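PDB 4WV3: anthranilate-CoA ligase from Stigmatella aurantiaca, which belongs to the ANL superfamily of AMP-binding enzymes and combines a large N-terminal region with a smaller C-terminal domain. Local coordinates for residues A[208-213]-A[286-291]; A[266-271]-A[439-444]; A[300-305]-A[334-339]; A[430-435]-A[477-482]. All blocks are in the same frame, centred on the assembly; numbering follows the deposited sequence.

Interaction 1: A[208-213]-A[286-291]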
loop_
_atom_site.group_PDB
_atom_site.type_symbol
_atom_site.label_atom_id
_atom_site.label_comp_id
_atom_site.label_asym_id
_atom_site.label_seq_id
_atom_site.Cartn_x
_atom_site.Cartn_y
_atom_site.Cartn_z
ATOM N N GLU A 208 7.083 -7.169 20.488
ATOM C CA GLU A 208 7.618 -5.945 21.079
ATOM C C GLU A 208 9.091 -5.704 20.733
ATOM O O GLU A 208 9.537 -4.559 20.642
ATOM C CB GLU A 208 7.411 -5.966 22.600
ATOM C CG GLU A 208 7.866 -4.711 23.330
ATOM C CD GLU A 208 9.284 -4.824 23.857
ATOM O OE1 GLU A 208 9.803 -5.958 23.927
ATOM O OE2 GLU A 208 9.878 -3.781 24.200
ATOM N N SER A 209 9.837 -6.784 20.528
ATOM C CA SER A 209 11.261 -6.682 20.224
ATOM C C SER A 209 11.523 -6.321 18.761
ATOM O O SER A 209 12.658 -6.037 18.381
ATOM C CB SER A 209 11.976 -7.988 20.574
ATOM O OG SER A 209 11.420 -9.078 19.861
ATOM N N ASP A 210 10.472 -6.333 17.947
ATOM C CA ASP A 210 10.605 -6.047 16.521
ATOM C C ASP A 210 10.793 -4.564 16.219
ATOM O O ASP A 210 10.533 -3.702 17.061
ATOM C CB ASP A 210 9.392 -6.574 15.748
ATOM C CG ASP A 210 9.502 -8.050 15.423
ATOM O OD1 ASP A 210 10.624 -8.517 15.133
ATOM O OD2 ASP A 210 8.463 -8.742 15.454
ATOM N N ARG A 211 11.252 -4.283 15.004
ATOM C CA ARG A 211 11.375 -2.920 14.506
ATOM C C ARG A 211 11.054 -2.907 13.018
ATOM O O ARG A 211 11.755 -3.525 12.219
ATOM C CB ARG A 211 12.782 -2.378 14.748
ATOM C CG ARG A 211 13.038 -1.017 14.122
ATOM C CD ARG A 211 14.379 -0.463 14.568
ATOM N NE ARG A 211 14.447 -0.334 16.019
ATOM C CZ ARG A 211 15.540 0.010 16.691
ATOM N NH1 ARG A 211 16.670 0.257 16.042
ATOM N NH2 ARG A 211 15.505 0.102 18.013
ATOM N N THR A 212 9.987 -2.206 12.651
ATOM C CA THR A 212 9.508 -2.219 11.273
ATOM C C THR A 212 10.114 -1.112 10.418
ATOM O O THR A 212 10.499 -0.056 10.920
ATOM C CB THR A 212 7.972 -2.097 11.208
ATOM O OG1 THR A 212 7.560 -0.886 11.856
ATOM C CG2 THR A 212 7.309 -3.287 11.885
ATOM N N PHE A 213 10.194 -1.374 9.118
ATOM C CA PHE A 213 10.597 -0.369 8.144
ATOM C C PHE A 213 9.946 -0.665 6.801
ATOM O O PHE A 213 10.221 -1.688 6.176
ATOM C CB PHE A 213 12.120 -0.315 8.002
ATOM C CG PHE A 213 12.589 0.512 6.837
ATOM C CD1 PHE A 213 12.133 1.808 6.659
ATOM C CD2 PHE A 213 13.495 -0.005 5.925
ATOM C CE1 PHE A 213 12.562 2.570 5.587
ATOM C CE2 PHE A 213 13.931 0.753 4.852
ATOM C CZ PHE A 213 13.464 2.042 4.684
ATOM N N SER A 286 19.917 -7.524 10.366
ATOM C CA SER A 286 18.908 -7.257 11.385
ATOM C C SER A 286 17.539 -7.788 10.960
ATOM O O SER A 286 16.690 -8.094 11.800
ATOM C CB SER A 286 18.833 -5.761 11.692
ATOM O OG SER A 286 18.520 -5.015 10.531
ATOM N N LEU A 287 17.338 -7.903 9.651
ATOM C CA LEU A 287 16.095 -8.421 9.095
ATOM C C LEU A 287 15.868 -9.876 9.488
ATOM O O LEU A 287 16.760 -10.712 9.348
ATOM C CB LEU A 287 16.111 -8.295 7.569
ATOM C CG LEU A 287 15.263 -7.195 6.929
ATOM C CD1 LEU A 287 15.318 -5.912 7.739
ATOM C CD2 LEU A 287 15.729 -6.941 5.502
ATOM N N ARG A 288 14.673 -10.173 9.991
ATOM C CA ARG A 288 14.294 -11.552 10.274
ATOM C C ARG A 288 13.158 -11.966 9.348
ATOM O O ARG A 288 12.963 -13.149 9.074
ATOM C CB ARG A 288 13.890 -11.729 11.743
ATOM C CG ARG A 288 12.546 -11.123 12.117
ATOM C CD ARG A 288 12.228 -11.366 13.588
ATOM N NE ARG A 288 10.909 -10.866 13.968
ATOM C CZ ARG A 288 9.805 -11.607 13.983
ATOM N NH1 ARG A 288 9.858 -12.886 13.639
ATOM N NH2 ARG A 288 8.647 -11.070 14.345
ATOM N N LEU A 289 12.418 -10.974 8.862
ATOM C CA LEU A 289 11.315 -11.208 7.939
ATOM C C LEU A 289 11.129 -10.029 6.992
ATOM O O LEU A 289 11.400 -8.882 7.348
ATOM C CB LEU A 289 10.012 -11.454 8.703
ATOM C CG LEU A 289 9.742 -12.872 9.207
ATOM C CD1 LEU A 289 8.412 -12.928 9.942
ATOM C CD2 LEU A 289 9.763 -13.860 8.051
ATOM N N CYS A 290 10.666 -10.324 5.784
ATOM C CA CYS A 290 10.318 -9.288 4.822
ATOM C C CYS A 290 8.886 -9.490 4.347
ATOM O O CYS A 290 8.382 -10.612 4.327
ATOM C CB CYS A 290 11.280 -9.303 3.633
ATOM S SG CYS A 290 12.957 -8.751 4.026
ATOM N N VAL A 291 8.230 -8.395 3.975
ATOM C CA VAL A 291 6.844 -8.448 3.525
ATOM C C VAL A 291 6.699 -7.785 2.158
ATOM O O VAL A 291 7.271 -6.722 1.912
ATOM C CB VAL A 291 5.901 -7.756 4.534
ATOM C CG1 VAL A 291 4.453 -7.856 4.077
ATOM C CG2 VAL A 291 6.066 -8.361 5.919
#
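D210 and R288 form a two-pronged salt bridge at the leading ends of two parallel strands, 211-214 and 289-292, in the nine-stranded mixed sheet of the large N-terminal region. Strand 262-265 runs between these two, so the pair spans a neighbour rather than joining adjacent strands, and the CA atoms of D210 and R288 are 9.1 Å apart. Along 286-291, S286 and L287 form the loop that leads up to R288, which makes the contact. Its CG lies between the backbone N and the carbonyl carbon (chi1 73°), and from there the chain is extended to NE, which carries the guanidinium across to the aspartate. The grip is side-on: R288 NE donates to D210 OD1 at 2.6 Å, and R288 NH2 donates to D210 OD2, also at 2.6 Å. Both oxygens use their syn lone pairs, and the two flat groups lie 3° apart, nearly coplanar, as expected of a paired bidentate bridge. Each carboxylate oxygen has a second partner, T261 OG1 for OD1 and R207 N for OD2, which should fix the rotation of the acceptor group. On the arginine side, NH2 is shared, since the nitrogen that meets D210 OD2 also donates to G205 O. Beyond R288 the chain enters its strand at L289, and at V291 the backbone O accepts a hydrogen bond from Y270 OH.

Interaction 2: A[266-271]-A[439-444]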
loop_
_atom_site.group_PDB
_atom_site.type_symbol
_atom_site.label_atom_id
_atom_site.label_comp_id
_atom_site.label_asym_id
_atom_site.label_seq_id
_atom_site.Cartn_x
_atom_site.Cartn_y
_atom_site.Cartn_z
ATOM N N ALA A 266 7.360 -3.433 -2.251
ATOM C CA ALA A 266 6.627 -3.989 -3.380
ATOM C C ALA A 266 7.605 -4.763 -4.255
ATOM O O ALA A 266 8.807 -4.503 -4.205
ATOM C CB ALA A 266 5.961 -2.871 -4.175
ATOM N N PRO A 267 7.100 -5.727 -5.047
ATOM C CA PRO A 267 7.942 -6.507 -5.961
ATOM C C PRO A 267 8.825 -5.637 -6.855
ATOM O O PRO A 267 9.951 -6.027 -7.163
ATOM C CB PRO A 267 6.918 -7.260 -6.809
ATOM C CG PRO A 267 5.773 -7.459 -5.890
ATOM C CD PRO A 267 5.710 -6.218 -5.039
ATOM N N THR A 268 8.321 -4.474 -7.256
ATOM C CA THR A 268 9.099 -3.552 -8.072
ATOM C C THR A 268 10.260 -2.959 -7.274
ATOM O O THR A 268 11.282 -2.574 -7.842
ATOM C CB THR A 268 8.225 -2.417 -8.649
ATOM O OG1 THR A 268 9.020 -1.584 -9.500
ATOM C CG2 THR A 268 7.628 -1.570 -7.532
ATOM N N GLY A 269 10.098 -2.898 -5.956
ATOM C CA GLY A 269 11.138 -2.390 -5.080
ATOM C C GLY A 269 12.181 -3.449 -4.787
ATOM O O GLY A 269 13.376 -3.159 -4.732
ATOM N N TYR A 270 11.724 -4.684 -4.598
ATOM C CA TYR A 270 12.628 -5.807 -4.378
ATOM C C TYR A 270 13.481 -6.069 -5.615
ATOM O O TYR A 270 14.658 -6.415 -5.508
ATOM C CB TYR A 270 11.849 -7.069 -4.002
ATOM C CG TYR A 270 11.312 -7.073 -2.588
ATOM C CD1 TYR A 270 12.165 -7.225 -1.501
ATOM C CD2 TYR A 270 9.953 -6.942 -2.339
ATOM C CE1 TYR A 270 11.680 -7.235 -0.206
ATOM C CE2 TYR A 270 9.457 -6.952 -1.047
ATOM C CZ TYR A 270 10.325 -7.099 0.016
ATOM O OH TYR A 270 9.835 -7.108 1.302
ATOM N N ALA A 271 12.880 -5.898 -6.788
ATOM C CA ALA A 271 13.583 -6.105 -8.049
ATOM C C ALA A 271 14.627 -5.018 -8.285
ATOM O O ALA A 271 15.725 -5.294 -8.770
ATOM C CB ALA A 271 12.597 -6.155 -9.206
ATOM N N VAL A 439 15.952 -9.642 -17.223
ATOM C CA VAL A 439 14.742 -8.864 -16.985
ATOM C C VAL A 439 14.645 -8.403 -15.535
ATOM O O VAL A 439 14.662 -9.220 -14.614
ATOM C CB VAL A 439 13.482 -9.680 -17.326
ATOM C CG1 VAL A 439 12.228 -8.866 -17.042
ATOM C CG2 VAL A 439 13.521 -10.131 -18.776
ATOM N N GLN A 440 14.542 -7.093 -15.337
ATOM C CA GLN A 440 14.370 -6.534 -14.002
ATOM C C GLN A 440 12.902 -6.598 -13.591
ATOM O O GLN A 440 12.571 -7.051 -12.494
ATOM C CB GLN A 440 14.880 -5.094 -13.951
ATOM C CG GLN A 440 14.734 -4.433 -12.591
ATOM C CD GLN A 440 15.450 -3.099 -12.513
ATOM O OE1 GLN A 440 16.307 -2.793 -13.344
ATOM N NE2 GLN A 440 15.101 -2.297 -11.515
ATOM N N GLU A 441 12.030 -6.138 -14.484
ATOM C CA GLU A 441 10.586 -6.230 -14.293
ATOM C C GLU A 441 9.888 -6.058 -15.637
ATOM O O GLU A 441 10.516 -5.660 -16.618
ATOM C CB GLU A 441 10.095 -5.175 -13.300
ATOM C CG GLU A 441 10.394 -3.747 -13.713
ATOM C CD GLU A 441 9.812 -2.731 -12.753
ATOM O OE1 GLU A 441 8.932 -3.106 -11.950
ATOM O OE2 GLU A 441 10.237 -1.557 -12.798
ATOM N N CYS A 442 8.594 -6.357 -15.684
ATOM C CA CYS A 442 7.854 -6.268 -16.939
ATOM C C CYS A 442 6.347 -6.138 -16.738
ATOM O O CYS A 442 5.849 -6.175 -15.613
ATOM C CB CYS A 442 8.151 -7.483 -17.820
ATOM S SG CYS A 442 7.548 -9.049 -17.154
ATOM N N ALA A 443 5.631 -5.987 -17.848
ATOM C CA ALA A 443 4.180 -5.858 -17.826
ATOM C C ALA A 443 3.579 -6.418 -19.110
ATOM O O ALA A 443 4.112 -6.205 -20.199
ATOM C CB ALA A 443 3.781 -4.403 -17.642
ATOM N N VAL A 444 2.467 -7.134 -18.978
ATOM C CA VAL A 444 1.817 -7.758 -20.124
ATOM C C VAL A 444 0.373 -7.293 -20.276
ATOM O O VAL A 444 -0.428 -7.406 -19.349
ATOM C CB VAL A 444 1.853 -9.297 -20.022
ATOM C CG1 VAL A 444 0.980 -9.928 -21.096
ATOM C CG2 VAL A 444 3.285 -9.799 -20.126
HETATM O O HOH W 1 12.105 -2.663 -10.672
#
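T268 and E441 make a small polar contact between the two parts of the molecule, the first turn of helix 267-274 in the N-terminal region and strand 439-448 of the C-terminal domain. T268 OG1 donates to E441 OE1 at 2.9 Å, arriving on the syn side but 28° out of the carboxylate plane. The glutamate reaches it because its CG sits between backbone N and carbonyl carbon (chi1 59°) and its chain is extended beyond. The other oxygen, OE2, forms a salt bridge with K501, so the carboxylate links a neutral donor and a cation. A water adds a second bridge: it donates to T268 O at 2.9 Å and accepts from Q440 NE2 at 3.1 Å. One turn further along the helix, A271 CB lies 3.4 Å from Q440 O, plain packing of methyl on carbonyl. Q440 and E441 both face I461 of strand 454-462, consistent with both residues contributing, E441 by its carboxylate and Q440 by its carbonyl and, through the water, its amide. The T268 side chain is about 11 Å from the bound 5'-O-[(S)-[(2-aminobenzoyl)oxy](hydroxy)phosphoryl]adenosine and does not touch it. This is a domain-interface contact of a two-domain ANL enzyme, made at a classic beta bulge.

Interaction 3: A[300-305]-A[334-339]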
loop_
_atom_site.group_PDB
_atom_site.type_symbol
_atom_site.label_atom_id
_atom_site.label_comp_id
_atom_site.label_asym_id
_atom_site.label_seq_id
_atom_site.Cartn_x
_atom_site.Cartn_y
_atom_site.Cartn_z
ATOM N N ALA A 300 10.393 -16.014 -8.806
ATOM C CA ALA A 300 11.791 -15.766 -9.142
ATOM C C ALA A 300 12.401 -14.703 -8.236
ATOM O O ALA A 300 13.582 -14.772 -7.892
ATOM C CB ALA A 300 11.922 -15.358 -10.604
ATOM N N LEU A 301 11.593 -13.721 -7.851
ATOM C CA LEU A 301 12.049 -12.670 -6.949
ATOM C C LEU A 301 12.151 -13.169 -5.512
ATOM O O LEU A 301 13.030 -12.741 -4.762
ATOM C CB LEU A 301 11.126 -11.451 -7.019
ATOM C CG LEU A 301 11.501 -10.395 -8.059
ATOM C CD1 LEU A 301 10.554 -9.207 -7.981
ATOM C CD2 LEU A 301 12.943 -9.947 -7.865
ATOM N N TRP A 302 11.251 -14.071 -5.132
ATOM C CA TRP A 302 11.268 -14.633 -3.787
ATOM C C TRP A 302 12.541 -15.438 -3.566
ATOM O O TRP A 302 13.160 -15.353 -2.506
ATOM C CB TRP A 302 10.039 -15.512 -3.540
ATOM C CG TRP A 302 9.903 -15.944 -2.107
ATOM C CD1 TRP A 302 9.160 -15.338 -1.135
ATOM C CD2 TRP A 302 10.536 -17.070 -1.483
ATOM N NE1 TRP A 302 9.288 -16.017 0.052
ATOM C CE2 TRP A 302 10.128 -17.084 -0.134
ATOM C CE3 TRP A 302 11.407 -18.067 -1.934
ATOM C CZ2 TRP A 302 10.561 -18.055 0.768
ATOM C CZ3 TRP A 302 11.836 -19.031 -1.037
ATOM C CH2 TRP A 302 11.413 -19.018 0.298
ATOM N N TYR A 303 12.929 -16.219 -4.569
ATOM C CA TYR A 303 14.139 -17.026 -4.476
ATOM C C TYR A 303 15.398 -16.167 -4.553
ATOM O O TYR A 303 16.361 -16.400 -3.825
ATOM C CB TYR A 303 14.166 -18.107 -5.561
ATOM C CG TYR A 303 13.180 -19.230 -5.332
ATOM C CD1 TYR A 303 13.285 -20.057 -4.223
ATOM C CD2 TYR A 303 12.151 -19.469 -6.233
ATOM C CE1 TYR A 303 12.386 -21.085 -4.010
ATOM C CE2 TYR A 303 11.247 -20.495 -6.028
ATOM C CZ TYR A 303 11.370 -21.300 -4.916
ATOM O OH TYR A 303 10.472 -22.322 -4.712
ATOM N N ALA A 304 15.384 -15.172 -5.435
ATOM C CA ALA A 304 16.533 -14.289 -5.614
ATOM C C ALA A 304 16.844 -13.517 -4.336
ATOM O O ALA A 304 18.004 -13.252 -4.028
ATOM C CB ALA A 304 16.296 -13.332 -6.773
ATOM N N TRP A 305 15.800 -13.163 -3.595
ATOM C CA TRP A 305 15.967 -12.461 -2.330
ATOM C C TRP A 305 16.374 -13.442 -1.236
ATOM O O TRP A 305 17.184 -13.120 -0.367
ATOM C CB TRP A 305 14.671 -11.745 -1.946
ATOM C CG TRP A 305 14.817 -10.810 -0.786
ATOM C CD1 TRP A 305 14.584 -11.089 0.528
ATOM C CD2 TRP A 305 15.231 -9.438 -0.836
ATOM N NE1 TRP A 305 14.825 -9.978 1.300
ATOM C CE2 TRP A 305 15.224 -8.951 0.486
ATOM C CE3 TRP A 305 15.607 -8.576 -1.871
ATOM C CZ2 TRP A 305 15.580 -7.641 0.801
ATOM C CZ3 TRP A 305 15.958 -7.276 -1.557
ATOM C CH2 TRP A 305 15.943 -6.821 -0.233
ATOM N N ILE A 334 5.046 -20.994 3.384
ATOM C CA ILE A 334 5.249 -20.118 2.235
ATOM C C ILE A 334 5.231 -20.889 0.923
ATOM O O ILE A 334 5.961 -21.867 0.759
ATOM C CB ILE A 334 6.599 -19.371 2.321
ATOM C CG1 ILE A 334 6.641 -18.467 3.551
ATOM C CG2 ILE A 334 6.842 -18.556 1.058
ATOM C CD1 ILE A 334 7.923 -17.687 3.685
ATOM N N ARG A 335 4.391 -20.450 -0.008
ATOM C CA ARG A 335 4.458 -20.937 -1.378
ATOM C C ARG A 335 4.802 -19.777 -2.306
ATOM O O ARG A 335 3.954 -18.928 -2.585
ATOM C CB ARG A 335 3.148 -21.604 -1.800
ATOM C CG ARG A 335 3.114 -22.012 -3.266
ATOM C CD ARG A 335 2.188 -23.193 -3.496
ATOM N NE ARG A 335 2.656 -24.388 -2.799
ATOM C CZ ARG A 335 2.107 -25.591 -2.925
ATOM N NH1 ARG A 335 1.066 -25.767 -3.728
ATOM N NH2 ARG A 335 2.599 -26.621 -2.251
ATOM N N PRO A 336 6.061 -19.733 -2.771
ATOM C CA PRO A 336 6.593 -18.650 -3.607
ATOM C C PRO A 336 5.749 -18.390 -4.853
ATOM O O PRO A 336 5.518 -19.300 -5.650
ATOM C CB PRO A 336 7.978 -19.170 -4.005
ATOM C CG PRO A 336 8.360 -20.092 -2.898
ATOM C CD PRO A 336 7.080 -20.756 -2.478
ATOM N N GLY A 337 5.291 -17.152 -5.008
ATOM C CA GLY A 337 4.497 -16.768 -6.158
ATOM C C GLY A 337 3.016 -16.663 -5.852
ATOM O O GLY A 337 2.255 -16.079 -6.624
ATOM N N SER A 338 2.604 -17.226 -4.720
ATOM C CA SER A 338 1.196 -17.232 -4.340
ATOM C C SER A 338 0.900 -16.213 -3.245
ATOM O O SER A 338 1.813 -15.679 -2.615
ATOM C CB SER A 338 0.777 -18.625 -3.868
ATOM O OG SER A 338 1.385 -18.941 -2.628
ATOM N N SER A 339 -0.385 -15.957 -3.022
ATOM C CA SER A 339 -0.818 -15.039 -1.976
ATOM C C SER A 339 -1.012 -15.773 -0.652
ATOM O O SER A 339 -1.444 -15.183 0.336
ATOM C CB SER A 339 -2.114 -14.336 -2.381
ATOM O OG SER A 339 -1.930 -13.559 -3.551
#
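W302 lays one face of its indole beneath the pyrrolidine ring of P336, on the face of helix 299-309 turned to the loop before strand 341-342. P336 CG is 4.0 Å from the centroid of the six-membered ring and 21° off its normal, which meets the criteria for a CH-pi contact; the carbon stands over the face but is shifted toward the rim. The indole reaches this place because its CG is opposite the backbone N (chi1 -171°), sending the ring out toward the loop. I334 meets the same indole obliquely, with its CG2 branch 3.7 Å from W302 NE1 and its CD1 near CZ2. That NE1 is not idle: it donates to I313 O of strand 313-318. From the next residue of the helix, Y303 adds a flank, its OH lying 3.6 Å from P336 CG, while its own CD1 is in plane at the edge of the indole. P336 CG fits into the corner that the two aromatic side chains make. Its position is set by a type II turn from R335 to S338, in which G337 takes the positive phi (103°) of the third place. R335 O closes the turn twice, accepting S338 N at 3.0 Å and S338 OG at 2.6 Å, and R335 NH1 pairs with D402 and D404. W302 NE1 and R335 O thus have their polar partners away from the interface. The contact across the two segments is apolar, consistent with dispersion and one CH-pi interaction as its main attraction.

Interaction 4: A[430-435]-A[477-482]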
loop_
_atom_site.group_PDB
_atom_site.type_symbol
_atom_site.label_atom_id
_atom_site.label_comp_id
_atom_site.label_asym_id
_atom_site.label_seq_id
_atom_site.Cartn_x
_atom_site.Cartn_y
_atom_site.Cartn_z
ATOM N N GLU A 430 4.010 -12.470 -16.858
ATOM C CA GLU A 430 5.025 -11.590 -16.288
ATOM C C GLU A 430 5.951 -12.348 -15.341
ATOM O O GLU A 430 7.152 -12.075 -15.285
ATOM C CB GLU A 430 4.372 -10.415 -15.556
ATOM C CG GLU A 430 3.685 -9.412 -16.470
ATOM C CD GLU A 430 2.785 -8.452 -15.713
ATOM O OE1 GLU A 430 2.871 -8.408 -14.468
ATOM O OE2 GLU A 430 1.986 -7.743 -16.363
ATOM N N SER A 431 5.389 -13.299 -14.602
ATOM C CA SER A 431 6.162 -14.105 -13.663
ATOM C C SER A 431 7.139 -15.015 -14.396
ATOM O O SER A 431 8.207 -15.342 -13.877
ATOM C CB SER A 431 5.233 -14.942 -12.781
ATOM O OG SER A 431 5.972 -15.788 -11.919
ATOM N N THR A 432 6.764 -15.424 -15.603
ATOM C CA THR A 432 7.617 -16.269 -16.426
ATOM C C THR A 432 8.745 -15.453 -17.046
ATOM O O THR A 432 9.897 -15.887 -17.072
ATOM C CB THR A 432 6.810 -16.965 -17.540
ATOM O OG1 THR A 432 5.855 -17.858 -16.954
ATOM C CG2 THR A 432 7.730 -17.750 -18.461
ATOM N N LEU A 433 8.407 -14.264 -17.537
ATOM C CA LEU A 433 9.384 -13.378 -18.160
ATOM C C LEU A 433 10.480 -12.959 -17.184
ATOM O O LEU A 433 11.649 -12.853 -17.557
ATOM C CB LEU A 433 8.692 -12.136 -18.725
ATOM C CG LEU A 433 7.812 -12.328 -19.959
ATOM C CD1 LEU A 433 6.902 -11.129 -20.154
ATOM C CD2 LEU A 433 8.674 -12.540 -21.189
ATOM N N ILE A 434 10.098 -12.728 -15.933
ATOM C CA ILE A 434 11.038 -12.234 -14.931
ATOM C C ILE A 434 12.031 -13.313 -14.490
ATOM O O ILE A 434 13.026 -13.018 -13.828
ATOM C CB ILE A 434 10.300 -11.646 -13.706
ATOM C CG1 ILE A 434 11.155 -10.573 -13.026
ATOM C CG2 ILE A 434 9.899 -12.750 -12.735
ATOM C CD1 ILE A 434 10.443 -9.839 -11.910
ATOM N N GLN A 435 11.761 -14.560 -14.867
ATOM C CA GLN A 435 12.676 -15.659 -14.577
ATOM C C GLN A 435 13.995 -15.488 -15.323
ATOM O O GLN A 435 15.048 -15.903 -14.839
ATOM C CB GLN A 435 12.043 -17.006 -14.930
ATOM C CG GLN A 435 10.911 -17.423 -14.009
ATOM C CD GLN A 435 10.282 -18.740 -14.418
ATOM O OE1 GLN A 435 10.532 -19.247 -15.511
ATOM N NE2 GLN A 435 9.463 -19.302 -13.538
ATOM N N THR A 477 12.172 -15.377 -26.090
ATOM C CA THR A 477 11.183 -16.061 -26.914
ATOM C C THR A 477 11.172 -17.561 -26.638
ATOM O O THR A 477 10.113 -18.155 -26.434
ATOM C CB THR A 477 11.444 -15.825 -28.415
ATOM O OG1 THR A 477 11.396 -14.421 -28.695
ATOM C CG2 THR A 477 10.402 -16.542 -29.260
ATOM N N ASP A 478 12.355 -18.168 -26.629
ATOM C CA ASP A 478 12.474 -19.604 -26.388
ATOM C C ASP A 478 12.100 -19.969 -24.955
ATOM O O ASP A 478 11.659 -21.087 -24.684
ATOM C CB ASP A 478 13.890 -20.091 -26.707
ATOM C CG ASP A 478 14.257 -19.899 -28.166
ATOM O OD1 ASP A 478 13.336 -19.736 -28.996
ATOM O OD2 ASP A 478 15.465 -19.915 -28.483
ATOM N N HIS A 479 12.277 -19.021 -24.041
ATOM C CA HIS A 479 11.922 -19.230 -22.644
ATOM C C HIS A 479 10.407 -19.274 -22.469
ATOM O O HIS A 479 9.889 -20.022 -21.640
ATOM C CB HIS A 479 12.524 -18.127 -21.771
ATOM C CG HIS A 479 12.131 -18.211 -20.331
ATOM N ND1 HIS A 479 12.440 -19.295 -19.536
ATOM C CD2 HIS A 479 11.454 -17.346 -19.540
ATOM C CE1 HIS A 479 11.970 -19.092 -18.318
ATOM N NE2 HIS A 479 11.367 -17.917 -18.294
ATOM N N CYS A 480 9.702 -18.470 -23.258
ATOM C CA CYS A 480 8.245 -18.417 -23.193
ATOM C C CYS A 480 7.608 -19.619 -23.882
ATOM O O CYS A 480 6.487 -20.010 -23.559
ATOM C CB CYS A 480 7.727 -17.118 -23.814
ATOM S SG CYS A 480 8.131 -15.634 -22.870
ATOM N N THR A 481 8.331 -20.199 -24.834
ATOM C CA THR A 481 7.853 -21.379 -25.545
ATOM C C THR A 481 7.921 -22.607 -24.640
ATOM O O THR A 481 7.067 -23.491 -24.706
ATOM C CB THR A 481 8.679 -21.631 -26.822
ATOM O OG1 THR A 481 8.672 -20.453 -27.639
ATOM C CG2 THR A 481 8.107 -22.796 -27.617
ATOM N N GLU A 482 8.934 -22.644 -23.781
ATOM C CA GLU A 482 9.149 -23.785 -22.900
ATOM C C GLU A 482 8.271 -23.752 -21.652
ATOM O O GLU A 482 7.938 -24.798 -21.095
ATOM C CB GLU A 482 10.621 -23.875 -22.492
ATOM C CG GLU A 482 11.563 -24.240 -23.626
ATOM C CD GLU A 482 13.020 -24.220 -23.204
ATOM O OE1 GLU A 482 13.376 -23.398 -22.332
ATOM O OE2 GLU A 482 13.807 -25.028 -23.739
#
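H479 CG lies opposite the backbone N (chi1 176°), which brings its NE2 to the carbonyl of T432, while Q435 CG is opposite its carbonyl carbon with the chain extended beyond, bringing OE1 to the same ring. This is helix-to-helix packing within the C-terminal domain, where helix 426-433 lies beside helix 470-483. H479 NE2 donates to T432 O at 2.8 Å, and the acceptor lies essentially in the ring plane. The bond is bent all the same, with an N-H...O angle of 138°, and its donor sits 37° out of the carbonyl plane. The same oxygen also accepts Q435 N at 3.2 Å, from the opposite face of that plane, so the T432 carbonyl is gripped by two donors. T432 contributes its CG2 methyl as well, 3.6 Å from H479 NE2, while its hydroxyl is turned back to E428 O of its own helix. Q435 OE1 is 3.2 Å from H479 CE1, with the amide steeply inclined to the ring; Q435 OE1 also makes a weak hydrogen bond with K483 NZ. Both oxygens lie at the imidazole edge, near its plane; the bond to T432 O should favour this ring rotation. The neighbouring helical position makes the apolar part. L433, which also packs on C442 and V444 of strand 439-448, extends a terminal methyl so that L433 CD2 rests 3.6 Å from C480 SG.

Overall arrangement
From the N terminus, interaction 1 opens at 208-213 and closes at 286-291, tying two strands of the large mixed sheet. Interaction 2 opens at 266-271, before that closure, so the two cross; Y270 also packs on C290 between them. The long loop of interaction 2, ending at 439-444, contains the whole of interaction 3, which joins helix 299-309 to the loop before strand 341-342 and whose L301 packs against P267 and A271. Interaction 4, joining helices 426-433 and 470-483 of the C-terminal domain, starts before interaction 2 closes, so these cross too, linked by E430 OE2 and V444 N. Interaction 2 ties the N-terminal region to the C-terminal domain; I434 packing on A300 and L301 provides a second meeting point.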